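Local coordinates for protein carboxylic ester hydrolase (Aspergillus niger, PDB 7K4O) that probably hydrolyses the ester bonds of tannins, acting as a serine esterase of the tannase family, at residues E77-A82 / Q105-G110; F86-L91 / Y170-S175; V111-A116 / T480-M485; M485-W488 / G492-P495. All blocks are in the same frame, centred on the assembly; numbering follows the deposited sequence.

Contact 1 (E77-A82 / Q105-G110); sequences EIWLPA and QSLPGG
Leu107 and Trp79 supply most of the surface buried here, the leucine lying across the indole at about a right angle to its side chain. Its CD1 methyl sits over the five-membered ring, 3.5 Å from the centroid of that Trp79 ring and 16° off the normal, which meets the criterion for a CH-pi contact. The same methyl comes to 3.4 Å from Trp79 CE2, on the bond shared by the two rings. Farther along the indole, Leu107 CB rests against the six-membered ring, 3.6 Å from Trp79 CE3, so one aliphatic chain spans both rings of the tryptophan. Pro108 extends this cover: its CG lies slantwise, 3.6 Å from Trp79 CZ3.

The rotation of the indole is fixed by a polar bond on its own strand. Glu77 reaches along the strand in an extended conformation, with CG anti to the backbone N (chi1 179°), and Trp79 NE1 donates to Glu77 OE1 over 3.0 Å with an angle of 152° at the hydrogen. The anti lone pair of the carboxylate is used, and the acceptor is tilted out of the indole plane. A buried ring nitrogen is thereby satisfied beside an otherwise apolar contact.

The indole stacks with Tyr57 of strand 50-66, and Leu107 reaches Met119 and Thr93. The contact joins strand 74-81 to the loop residue Leu107 and to Pro108 of the short helix that follows, with backbone bonds from Trp79 to Ser117 and from Ile78 to Val60 placing that strand between strands 115-120 and 50-66 in a mixed sheet consistent with the alpha/beta-hydrolase clan.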
loop_
_atom_site.group_PDB
_atom_site.type_symbol
_atom_site.label_atom_id
_atom_site.label_comp_id
_atom_site.label_asym_id
_atom_site.label_seq_id
_atom_site.Cartn_x
_atom_site.Cartn_y
_atom_site.Cartn_z
ATOM N N GLU A 77 13.339 7.104 14.863
ATOM C CA GLU A 77 12.437 7.696 15.868
ATOM C C GLU A 77 11.587 6.550 16.406
ATOM O O GLU A 77 10.947 5.863 15.623
ATOM C CB GLU A 77 11.563 8.819 15.303
ATOM C CG GLU A 77 10.603 9.419 16.346
ATOM C CD GLU A 77 10.033 10.781 15.943
ATOM O OE1 GLU A 77 8.851 11.043 16.180
ATOM O OE2 GLU A 77 10.788 11.537 15.249
ATOM N N ILE A 78 11.568 6.411 17.734
ATOM C CA ILE A 78 10.863 5.292 18.389
ATOM C C ILE A 78 10.047 5.907 19.528
ATOM O O ILE A 78 10.609 6.674 20.303
ATOM C CB ILE A 78 11.888 4.247 18.898
ATOM C CG1 ILE A 78 12.624 3.584 17.704
ATOM C CG2 ILE A 78 11.203 3.173 19.741
ATOM C CD1 ILE A 78 13.776 2.693 18.116
ATOM N N TRP A 79 8.786 5.570 19.569
ATOM C CA TRP A 79 7.911 5.987 20.688
ATOM C C TRP A 79 7.772 4.808 21.644
ATOM O O TRP A 79 7.261 3.769 21.226
ATOM C CB TRP A 79 6.587 6.454 20.180
ATOM C CG TRP A 79 6.607 7.701 19.345
ATOM C CD1 TRP A 79 7.687 8.433 18.923
ATOM C CD2 TRP A 79 5.448 8.347 18.814
ATOM N NE1 TRP A 79 7.255 9.494 18.156
ATOM C CE2 TRP A 79 5.895 9.440 18.032
ATOM C CE3 TRP A 79 4.086 8.086 18.873
ATOM C CZ2 TRP A 79 5.003 10.290 17.384
ATOM C CZ3 TRP A 79 3.196 8.907 18.210
ATOM C CH2 TRP A 79 3.656 9.997 17.461
ATOM N N LEU A 80 8.121 5.046 22.900
ATOM C CA LEU A 80 8.078 4.017 23.978
ATOM C C LEU A 80 6.897 4.259 24.898
ATOM O O LEU A 80 6.768 5.332 25.494
ATOM C CB LEU A 80 9.371 4.096 24.769
ATOM C CG LEU A 80 10.678 3.855 24.049
ATOM C CD1 LEU A 80 11.846 4.082 24.978
ATOM C CD2 LEU A 80 10.749 2.443 23.477
ATOM N N PRO A 81 5.971 3.308 25.009
ATOM C CA PRO A 81 4.931 3.410 26.037
ATOM C C PRO A 81 5.500 3.529 27.452
ATOM O O PRO A 81 6.604 3.126 27.770
ATOM C CB PRO A 81 4.163 2.085 25.941
ATOM C CG PRO A 81 4.505 1.556 24.527
ATOM C CD PRO A 81 5.874 2.075 24.186
ATOM N N ALA A 82 4.691 4.095 28.325
ATOM C CA ALA A 82 4.977 4.064 29.765
ATOM C C ALA A 82 5.159 2.589 30.154
ATOM O O ALA A 82 4.437 1.720 29.648
ATOM C CB ALA A 82 3.822 4.677 30.504
ATOM N N GLN A 105 2.067 10.001 11.762
ATOM C CA GLN A 105 0.714 9.314 11.521
ATOM C C GLN A 105 0.553 7.774 11.827
ATOM O O GLN A 105 -0.570 7.236 12.182
ATOM C CB GLN A 105 0.287 9.587 10.082
ATOM C CG GLN A 105 0.081 11.072 9.794
ATOM C CD GLN A 105 -0.819 11.810 10.762
ATOM O OE1 GLN A 105 -1.930 11.393 11.041
ATOM N NE2 GLN A 105 -0.293 12.881 11.340
ATOM N N SER A 106 1.665 7.028 11.757
ATOM C CA SER A 106 1.567 5.561 12.001
ATOM C C SER A 106 1.923 5.202 13.451
ATOM O O SER A 106 1.321 4.225 13.974
ATOM C CB SER A 106 2.422 4.740 11.044
ATOM O OG SER A 106 2.012 4.924 9.712
ATOM N N LEU A 107 2.913 5.853 14.023
ATOM C CA LEU A 107 3.455 5.500 15.343
ATOM C C LEU A 107 2.370 5.431 16.426
ATOM O O LEU A 107 2.447 4.536 17.284
ATOM C CB LEU A 107 4.580 6.439 15.764
ATOM C CG LEU A 107 5.801 6.506 14.850
ATOM C CD1 LEU A 107 6.755 7.542 15.349
ATOM C CD2 LEU A 107 6.467 5.149 14.812
ATOM N N PRO A 108 1.312 6.284 16.457
ATOM C CA PRO A 108 0.310 6.160 17.532
ATOM C C PRO A 108 -0.376 4.797 17.549
ATOM O O PRO A 108 -0.807 4.342 18.592
ATOM C CB PRO A 108 -0.735 7.237 17.166
ATOM C CG PRO A 108 0.092 8.301 16.407
ATOM C CD PRO A 108 1.081 7.473 15.598
ATOM N N GLY A 109 -0.515 4.168 16.375
ATOM C CA GLY A 109 -1.228 2.906 16.218
ATOM C C GLY A 109 -0.498 1.773 16.923
ATOM O O GLY A 109 -1.113 0.705 17.074
ATOM N N GLY A 110 0.767 1.925 17.248
ATOM C CA GLY A 110 1.473 0.946 18.082
ATOM C C GLY A 110 1.370 1.276 19.554
ATOM O O GLY A 110 1.059 0.403 20.369
#

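Contact 2 (F86-L91 / Y170-S175); sequences FQNRWL and YGMSDS
Phe86 holds CG anti to its backbone N (chi1 177°), whereas Tyr170 carries its ring beside the backbone N (chi1 -68°); these choices bring the rings together, and the second torsions turn them face to face. The planes differ by 7° and the centroids are 3.7 Å apart, the values of a face-to-face stack. The overlap is extensive: Phe86 CD1 lies 3.4 Å from Tyr170 CE2, and on the other flank Phe86 CD2 is 3.5 Å from Tyr170 CG. Phe86 CB continues over the tyrosine as a CH-pi contact, 3.9 Å from the centroid of the Tyr170 ring. The opposite face of the phenylalanine is covered from within its own segment by the backbone N of Asn88.

Met172 approaches from a different direction. Its SD lies at the edge of the phenyl ring, in its plane and 3.9 Å from Phe86 CE2, a Met-aromatic contact. A bend at chi3 turns the terminal methyl toward Asn88, where Met172 CE is 3.8 Å from Asn88 ND2; the two side chains run past each other in opposite directions.

Gly171 lies between Tyr170 and Met172 and closes helix 144-169 with a Schellman motif; the residues on its two sides meet the same phenyl ring. The tyrosine hydroxyl has its own partner in Pro81 O. The chemistry is therefore dispersion and sulfur-aromatic contact near the surface: Phe86 has both faces and part of its edge occupied, which restricts its rotation, while the polar end of Tyr170 is satisfied to one side of the stack.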
loop_
_atom_site.group_PDB
_atom_site.type_symbol
_atom_site.label_atom_id
_atom_site.label_comp_id
_atom_site.label_asym_id
_atom_site.label_seq_id
_atom_site.Cartn_x
_atom_site.Cartn_y
_atom_site.Cartn_z
ATOM N N PHE A 86 3.279 -0.896 28.580
ATOM C CA PHE A 86 4.050 -1.739 27.619
ATOM C C PHE A 86 3.563 -3.184 27.722
ATOM O O PHE A 86 3.377 -3.731 28.857
ATOM C CB PHE A 86 5.519 -1.674 27.946
ATOM C CG PHE A 86 6.359 -2.552 27.054
ATOM C CD1 PHE A 86 6.434 -2.337 25.678
ATOM C CD2 PHE A 86 7.030 -3.643 27.566
ATOM C CE1 PHE A 86 7.207 -3.178 24.891
ATOM C CE2 PHE A 86 7.836 -4.454 26.786
ATOM C CZ PHE A 86 7.917 -4.225 25.439
ATOM N N GLN A 87 3.310 -3.802 26.585
ATOM C CA GLN A 87 2.706 -5.164 26.516
ATOM C C GLN A 87 3.567 -6.104 25.670
ATOM O O GLN A 87 2.975 -6.983 24.988
ATOM C CB GLN A 87 1.274 -5.055 26.003
ATOM C CG GLN A 87 0.441 -4.305 27.031
ATOM C CD GLN A 87 -1.053 -4.442 26.968
ATOM O OE1 GLN A 87 -1.675 -4.474 25.934
ATOM N NE2 GLN A 87 -1.649 -4.439 28.145
ATOM N N ASN A 88 4.870 -5.965 25.699
ATOM C CA ASN A 88 5.789 -6.933 25.071
ATOM C C ASN A 88 5.494 -6.946 23.557
ATOM O O ASN A 88 5.489 -8.026 22.933
ATOM C CB ASN A 88 5.725 -8.353 25.673
ATOM C CG ASN A 88 6.296 -8.417 27.072
ATOM O OD1 ASN A 88 6.644 -7.383 27.650
ATOM N ND2 ASN A 88 6.561 -9.632 27.538
ATOM N N ARG A 89 5.383 -5.747 22.965
ATOM C CA ARG A 89 5.123 -5.611 21.529
ATOM C C ARG A 89 6.096 -4.601 20.938
ATOM O O ARG A 89 6.422 -3.595 21.580
ATOM C CB ARG A 89 3.667 -5.225 21.261
ATOM C CG ARG A 89 2.669 -6.290 21.718
ATOM C CD ARG A 89 1.205 -5.832 21.550
ATOM N NE ARG A 89 0.321 -6.867 22.085
ATOM C CZ ARG A 89 -0.669 -6.665 22.940
ATOM N NH1 ARG A 89 -0.990 -5.441 23.314
ATOM N NH2 ARG A 89 -1.303 -7.723 23.454
ATOM N N TRP A 90 6.419 -4.851 19.671
ATOM C CA TRP A 90 7.171 -3.929 18.789
ATOM C C TRP A 90 6.288 -3.691 17.556
ATOM O O TRP A 90 5.763 -4.675 17.014
ATOM C CB TRP A 90 8.532 -4.536 18.399
ATOM C CG TRP A 90 9.171 -3.798 17.266
ATOM C CD1 TRP A 90 9.116 -4.125 15.942
ATOM C CD2 TRP A 90 9.888 -2.554 17.334
ATOM N NE1 TRP A 90 9.787 -3.172 15.180
ATOM C CE2 TRP A 90 10.237 -2.189 16.009
ATOM C CE3 TRP A 90 10.249 -1.693 18.371
ATOM C CZ2 TRP A 90 10.946 -1.033 15.708
ATOM C CZ3 TRP A 90 10.919 -0.517 18.078
ATOM C CH2 TRP A 90 11.247 -0.172 16.755
ATOM N N LEU A 91 6.210 -2.466 17.084
ATOM C CA LEU A 91 5.574 -2.152 15.803
ATOM C C LEU A 91 6.557 -1.353 14.929
ATOM O O LEU A 91 6.905 -0.196 15.284
ATOM C CB LEU A 91 4.294 -1.338 15.992
ATOM C CG LEU A 91 3.603 -1.004 14.679
ATOM C CD1 LEU A 91 3.075 -2.236 14.025
ATOM C CD2 LEU A 91 2.469 0.028 14.872
ATOM N N TYR A 170 12.892 -2.110 28.736
ATOM C CA TYR A 170 11.789 -2.591 29.591
ATOM C C TYR A 170 12.268 -3.751 30.474
ATOM O O TYR A 170 11.426 -4.298 31.200
ATOM C CB TYR A 170 10.589 -2.974 28.764
ATOM C CG TYR A 170 9.918 -1.774 28.104
ATOM C CD1 TYR A 170 9.257 -0.804 28.857
ATOM C CD2 TYR A 170 9.962 -1.592 26.733
ATOM C CE1 TYR A 170 8.625 0.283 28.271
ATOM C CE2 TYR A 170 9.315 -0.541 26.138
ATOM C CZ TYR A 170 8.724 0.457 26.899
ATOM O OH TYR A 170 8.055 1.463 26.266
ATOM N N GLY A 171 13.531 -4.120 30.393
ATOM C CA GLY A 171 14.091 -5.193 31.266
ATOM C C GLY A 171 13.534 -6.553 30.923
ATOM O O GLY A 171 13.343 -7.400 31.855
ATOM N N MET A 172 13.271 -6.810 29.647
ATOM C CA MET A 172 12.797 -8.147 29.218
ATOM C C MET A 172 13.936 -9.156 29.358
ATOM O O MET A 172 15.095 -8.886 29.011
ATOM C CB MET A 172 12.302 -8.127 27.776
ATOM C CG MET A 172 11.083 -7.254 27.592
ATOM S SD MET A 172 10.433 -7.225 25.924
ATOM C CE MET A 172 9.846 -8.910 25.789
ATOM N N SER A 173 13.640 -10.377 29.781
ATOM C CA SER A 173 14.680 -11.416 29.822
ATOM C C SER A 173 14.865 -11.965 28.427
ATOM O O SER A 173 13.983 -11.809 27.580
ATOM C CB SER A 173 14.275 -12.493 30.827
ATOM O OG SER A 173 13.243 -13.263 30.214
ATOM N N ASP A 174 15.940 -12.707 28.189
ATOM C CA ASP A 174 16.131 -13.311 26.862
ATOM C C ASP A 174 15.023 -14.302 26.525
ATOM O O ASP A 174 14.658 -14.392 25.370
ATOM C CB ASP A 174 17.500 -13.968 26.788
ATOM C CG ASP A 174 18.590 -12.919 26.561
ATOM O OD1 ASP A 174 18.249 -11.764 26.152
ATOM O OD2 ASP A 174 19.754 -13.236 26.858
ATOM N N SER A 175 14.397 -14.963 27.512
ATOM C CA SER A 175 13.298 -15.905 27.207
ATOM C C SER A 175 11.970 -15.183 26.982
ATOM O O SER A 175 11.101 -15.748 26.355
ATOM C CB SER A 175 13.091 -16.956 28.295
ATOM O OG SER A 175 14.307 -17.626 28.539
#

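Contact 3 (V111-A116 / T480-M485); sequences VMYGAA and TNMAVM. With NAG (2-acetamido-2-deoxy-beta-D-glucopyranose), chain B; FWN (2-[2-(2-ethoxyethoxy)ethoxy]ethanol), chain S.
Tyr113 and Met482 carry the larger part of this contact, their side chains sliding past one another in opposite directions. The tyrosine has CG beside its backbone N (chi1 -70°), which sends the ring from the turn at 111-114 toward the first turn of helix 481-491. Met482 leaves the helix with CG anti to its backbone N (chi1 -174°) and then bends (chi2 64°). The touching is done by the near half of the methionine: its CG is 3.6 Å from Tyr113 CD2, and its CB 3.9 Å from the same atom of Tyr113.

On the other flank of the ring, Ala483 CB lies 3.9 Å from Tyr113 CE1, while the amide N of Ala483 stands over one face, well toward the rim. A water joins the two polar groups: it is 2.8 Å from Tyr113 OH and accepts from Ala483 N at 2.9 Å.

The bound polyether FWN borders this place, with its C5 4.0 Å from Tyr113 CD1. The N-acetylglucosamine of an attached glycan lies beside the helix start, its O7 3.5 Å from Thr480 CB. Gly114, with positive phi, ends helix 108-111 in a Schellman motif directly after the tyrosine.

An amide in the first turn of a helix lacks the usual acceptor within that helix, and the water takes this role for Ala483. The contact therefore combines apolar packing along the ring with solvent-mediated linkage at the phenol, so that its hydroxyl meets the helix without any direct bond between the two segments.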
loop_
_atom_site.group_PDB
_atom_site.type_symbol
_atom_site.label_atom_id
_atom_site.label_comp_id
_atom_site.label_asym_id
_atom_site.label_seq_id
_atom_site.Cartn_x
_atom_site.Cartn_y
_atom_site.Cartn_z
ATOM N N VAL A 111 1.653 2.509 19.888
ATOM C CA VAL A 111 1.721 2.947 21.313
ATOM C C VAL A 111 0.374 2.650 21.979
ATOM O O VAL A 111 0.370 2.174 23.131
ATOM C CB VAL A 111 2.080 4.422 21.416
ATOM C CG1 VAL A 111 1.906 4.935 22.839
ATOM C CG2 VAL A 111 3.483 4.664 20.912
ATOM N N MET A 112 -0.726 2.820 21.270
ATOM C CA MET A 112 -2.049 2.626 21.921
ATOM C C MET A 112 -2.308 1.132 22.188
ATOM O O MET A 112 -3.218 0.844 22.994
ATOM C CB MET A 112 -3.182 3.243 21.125
ATOM C CG MET A 112 -3.468 2.528 19.839
ATOM S SD MET A 112 -4.895 3.188 18.935
ATOM C CE MET A 112 -4.399 4.868 18.637
ATOM N N TYR A 113 -1.554 0.204 21.588
ATOM C CA TYR A 113 -1.618 -1.249 21.897
ATOM C C TYR A 113 -0.396 -1.682 22.709
ATOM O O TYR A 113 -0.080 -2.877 22.748
ATOM C CB TYR A 113 -1.811 -2.038 20.604
ATOM C CG TYR A 113 -3.164 -1.844 20.011
ATOM C CD1 TYR A 113 -4.308 -2.418 20.562
ATOM C CD2 TYR A 113 -3.356 -0.959 18.973
ATOM C CE1 TYR A 113 -5.567 -2.153 20.039
ATOM C CE2 TYR A 113 -4.617 -0.654 18.485
ATOM C CZ TYR A 113 -5.743 -1.258 19.011
ATOM O OH TYR A 113 -7.001 -1.004 18.523
ATOM N N GLY A 114 0.275 -0.762 23.392
ATOM C CA GLY A 114 1.417 -1.069 24.257
ATOM C C GLY A 114 2.638 -1.552 23.522
ATOM O O GLY A 114 3.458 -2.293 24.110
ATOM N N ALA A 115 2.807 -1.102 22.266
ATOM C CA ALA A 115 3.993 -1.441 21.456
ATOM C C ALA A 115 4.945 -0.270 21.399
ATOM O O ALA A 115 4.522 0.864 21.081
ATOM C CB ALA A 115 3.591 -1.870 20.079
ATOM N N ALA A 116 6.217 -0.551 21.647
ATOM C CA ALA A 116 7.318 0.311 21.191
ATOM C C ALA A 116 7.164 0.415 19.681
ATOM O O ALA A 116 7.024 -0.621 19.025
ATOM C CB ALA A 116 8.654 -0.223 21.658
ATOM N N THR A 480 -9.233 -1.558 12.538
ATOM C CA THR A 480 -8.865 -2.287 13.775
ATOM C C THR A 480 -7.864 -3.407 13.457
ATOM O O THR A 480 -7.885 -4.463 14.083
ATOM C CB THR A 480 -10.158 -2.761 14.470
ATOM O OG1 THR A 480 -10.939 -3.573 13.585
ATOM C CG2 THR A 480 -10.925 -1.584 15.056
ATOM N N ASN A 481 -6.988 -3.214 12.459
ATOM C CA ASN A 481 -6.121 -4.326 12.044
ATOM C C ASN A 481 -5.100 -4.688 13.117
ATOM O O ASN A 481 -4.736 -5.877 13.164
ATOM C CB ASN A 481 -5.442 -4.050 10.717
ATOM C CG ASN A 481 -6.420 -4.076 9.567
ATOM O OD1 ASN A 481 -7.513 -4.668 9.659
ATOM N ND2 ASN A 481 -5.997 -3.525 8.428
ATOM N N MET A 482 -4.604 -3.751 13.904
ATOM C CA MET A 482 -3.592 -4.092 14.932
ATOM C C MET A 482 -4.244 -4.980 16.006
ATOM O O MET A 482 -3.694 -6.054 16.366
ATOM C CB MET A 482 -2.998 -2.843 15.551
ATOM C CG MET A 482 -1.872 -3.130 16.481
ATOM S SD MET A 482 -0.417 -3.894 15.626
ATOM C CE MET A 482 0.694 -3.770 17.037
ATOM N N ALA A 483 -5.458 -4.627 16.427
ATOM C CA ALA A 483 -6.163 -5.470 17.421
ATOM C C ALA A 483 -6.431 -6.859 16.828
ATOM O O ALA A 483 -6.270 -7.866 17.555
ATOM C CB ALA A 483 -7.462 -4.802 17.888
ATOM N N VAL A 484 -6.842 -6.945 15.558
ATOM C CA VAL A 484 -7.163 -8.251 14.935
ATOM C C VAL A 484 -5.891 -9.093 14.843
ATOM O O VAL A 484 -5.931 -10.328 15.094
ATOM C CB VAL A 484 -7.876 -8.044 13.584
ATOM C CG1 VAL A 484 -7.962 -9.331 12.772
ATOM C CG2 VAL A 484 -9.247 -7.435 13.823
ATOM N N MET A 485 -4.786 -8.468 14.411
ATOM C CA MET A 485 -3.487 -9.184 14.261
ATOM C C MET A 485 -3.002 -9.657 15.634
ATOM O O MET A 485 -2.565 -10.803 15.738
ATOM C CB MET A 485 -2.459 -8.287 13.564
ATOM C CG MET A 485 -1.164 -8.996 13.335
ATOM S SD MET A 485 -1.229 -10.518 12.394
ATOM C CE MET A 485 -1.162 -9.836 10.724
HETATM C C1 NAG B . -14.391 -4.353 15.303
HETATM C C2 NAG B . -13.724 -4.239 16.642
HETATM C C3 NAG B . -14.736 -3.699 17.662
HETATM C C4 NAG B . -15.323 -2.382 17.160
HETATM C C5 NAG B . -15.917 -2.626 15.779
HETATM C C6 NAG B . -16.491 -1.363 15.134
HETATM C C7 NAG B . -11.933 -5.735 17.170
HETATM C C8 NAG B . -11.352 -7.017 17.553
HETATM N N2 NAG B . -13.247 -5.520 17.036
HETATM O O3 NAG B . -14.053 -3.458 18.902
HETATM O O4 NAG B . -16.379 -2.030 18.099
HETATM O O5 NAG B . -14.877 -3.103 14.921
HETATM O O6 NAG B . -16.961 -1.640 13.849
HETATM O O7 NAG B . -11.126 -4.872 17.022
HETATM O O4 FWN S . -5.156 -5.858 23.151
HETATM C C5 FWN S . -5.719 -5.907 21.883
HETATM C C6 FWN S . -6.064 -7.260 21.376
HETATM O O7 FWN S . -7.229 -7.494 20.707
HETATM C C8 FWN S . -8.357 -7.792 21.431
HETATM C C9 FWN S . -9.665 -7.478 20.803
HETATM O O10 FWN S . -10.251 -6.254 21.091
HETATM C C11 FWN S . -11.629 -6.167 21.172
HETATM C C12 FWN S . -12.205 -4.816 21.334
HETATM O O13 FWN S . -11.728 -4.091 22.411
HETATM C C14 FWN S . -12.041 -2.744 22.485
HETATM C C1 FWN S . -11.372 -1.868 23.495
HETATM O O HOH W 1 -6.637 -2.015 15.921
#

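Contact 4 (M485-W488 / G492-P495); sequences MIDW and GVVP
Trp488 and Val493 come within 4.4 Å at CA where the chain doubles back past a C-prime glycine, Gly492, which leaves helix 481-491 with positive phi. Val493 N donates to Asp487 O at 2.9 Å with an angle of 165° at the hydrogen, from above the carbonyl plane, 43° out of it. A weak second bond joins Gly492 N to Trp488 O. Val493 O in turn faces the helix backbone, 3.1 Å from Trp488 CA in a CA-H...O contact.

Among the side chains, Val493 lies against the carboxylate of Asp487, with CG2 3.5 Å from Asp487 OD1. That oxygen is hydrogen-bonded to Asn491 ND2, so the carboxylate is held from within its own helix while a valine methyl packs beside it. Val494 makes a lighter contact, its CG2 4.0 Å from Trp488 NE1.

Lys410 of the central sheet makes a cation-pi contact with Trp488, and Pro495 O accepts from Tyr458 and Arg456, so the returning loop is tied to strand 455-460. Pro495 crosses the indole at about a right angle, with its CD 14° off the normal and 3.5 Å from the centroid of the five-membered ring of Trp488.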
loop_
_atom_site.group_PDB
_atom_site.type_symbol
_atom_site.label_atom_id
_atom_site.label_comp_id
_atom_site.label_asym_id
_atom_site.label_seq_id
_atom_site.Cartn_x
_atom_site.Cartn_y
_atom_site.Cartn_z
ATOM N N MET A 485 -4.786 -8.468 14.411
ATOM C CA MET A 485 -3.487 -9.184 14.261
ATOM C C MET A 485 -3.002 -9.657 15.634
ATOM O O MET A 485 -2.565 -10.803 15.738
ATOM C CB MET A 485 -2.459 -8.287 13.564
ATOM C CG MET A 485 -1.164 -8.996 13.335
ATOM S SD MET A 485 -1.229 -10.518 12.394
ATOM C CE MET A 485 -1.162 -9.836 10.724
ATOM N N ILE A 486 -3.066 -8.807 16.640
ATOM C CA ILE A 486 -2.688 -9.240 18.012
ATOM C C ILE A 486 -3.535 -10.446 18.405
ATOM O O ILE A 486 -2.982 -11.415 18.982
ATOM C CB ILE A 486 -2.836 -8.085 18.998
ATOM C CG1 ILE A 486 -1.728 -7.051 18.800
ATOM C CG2 ILE A 486 -2.844 -8.621 20.424
ATOM C CD1 ILE A 486 -2.030 -5.745 19.420
ATOM N N ASP A 487 -4.832 -10.361 18.201
ATOM C CA ASP A 487 -5.716 -11.485 18.589
ATOM C C ASP A 487 -5.325 -12.778 17.855
ATOM O O ASP A 487 -5.357 -13.880 18.443
ATOM C CB ASP A 487 -7.141 -11.093 18.292
ATOM C CG ASP A 487 -8.122 -11.437 19.400
ATOM O OD1 ASP A 487 -7.685 -11.828 20.500
ATOM O OD2 ASP A 487 -9.327 -11.320 19.106
ATOM N N TRP A 488 -4.963 -12.680 16.586
ATOM C CA TRP A 488 -4.550 -13.833 15.778
ATOM C C TRP A 488 -3.238 -14.378 16.335
ATOM O O TRP A 488 -3.139 -15.581 16.673
ATOM C CB TRP A 488 -4.452 -13.425 14.325
ATOM C CG TRP A 488 -4.320 -14.562 13.372
ATOM C CD1 TRP A 488 -4.499 -15.898 13.604
ATOM C CD2 TRP A 488 -4.077 -14.432 11.953
ATOM N NE1 TRP A 488 -4.381 -16.601 12.439
ATOM C CE2 TRP A 488 -4.139 -15.728 11.411
ATOM C CE3 TRP A 488 -3.849 -13.349 11.109
ATOM C CZ2 TRP A 488 -3.976 -15.972 10.042
ATOM C CZ3 TRP A 488 -3.675 -13.589 9.757
ATOM C CH2 TRP A 488 -3.727 -14.884 9.244
ATOM N N GLY A 492 -4.671 -16.780 19.348
ATOM C CA GLY A 492 -5.242 -17.881 18.536
ATOM C C GLY A 492 -6.545 -17.493 17.837
ATOM O O GLY A 492 -7.216 -18.406 17.304
ATOM N N VAL A 493 -6.937 -16.218 17.774
ATOM C CA VAL A 493 -8.242 -15.870 17.142
ATOM C C VAL A 493 -8.060 -15.688 15.629
ATOM O O VAL A 493 -7.529 -14.643 15.184
ATOM C CB VAL A 493 -8.866 -14.644 17.791
ATOM C CG1 VAL A 493 -10.166 -14.258 17.129
ATOM C CG2 VAL A 493 -9.040 -14.840 19.290
ATOM N N VAL A 494 -8.539 -16.627 14.837
ATOM C CA VAL A 494 -8.367 -16.585 13.360
ATOM C C VAL A 494 -9.356 -15.598 12.768
ATOM O O VAL A 494 -10.574 -15.659 13.038
ATOM C CB VAL A 494 -8.540 -17.963 12.725
ATOM C CG1 VAL A 494 -8.496 -17.858 11.210
ATOM C CG2 VAL A 494 -7.490 -18.908 13.277
ATOM N N PRO A 495 -8.886 -14.638 11.943
ATOM C CA PRO A 495 -9.784 -13.653 11.335
ATOM C C PRO A 495 -10.551 -14.163 10.125
ATOM O O PRO A 495 -10.252 -13.765 8.965
ATOM C CB PRO A 495 -8.847 -12.518 10.934
ATOM C CG PRO A 495 -7.554 -13.184 10.667
ATOM C CD PRO A 495 -7.471 -14.351 11.624
#

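Contacts 1 and 3 are buried, contact 2 lies near the surface and contact 4 is part exposed. The first three reach one mixed sheet: Leu91 N bonds to Ala116 O across neighbouring strands, joining contacts 2 and 3, whereas Gly110 O accepts from Ala115 N as helix 108-111 ends, linking contacts 1 and 3. Contacts 3 and 4 share helix 481-491: contact 3 uses its first turn, contact 4 the part from Met485 to Trp488 and the following loop. Chemically, contact 1 is aliphatic cover of an indole, contact 2 a ring stack with a sulfur edge, and contact 3 is completed by water. Contact 4 alone has hydrogen bonds between its segments, both made as the chain leaves helix 481-491.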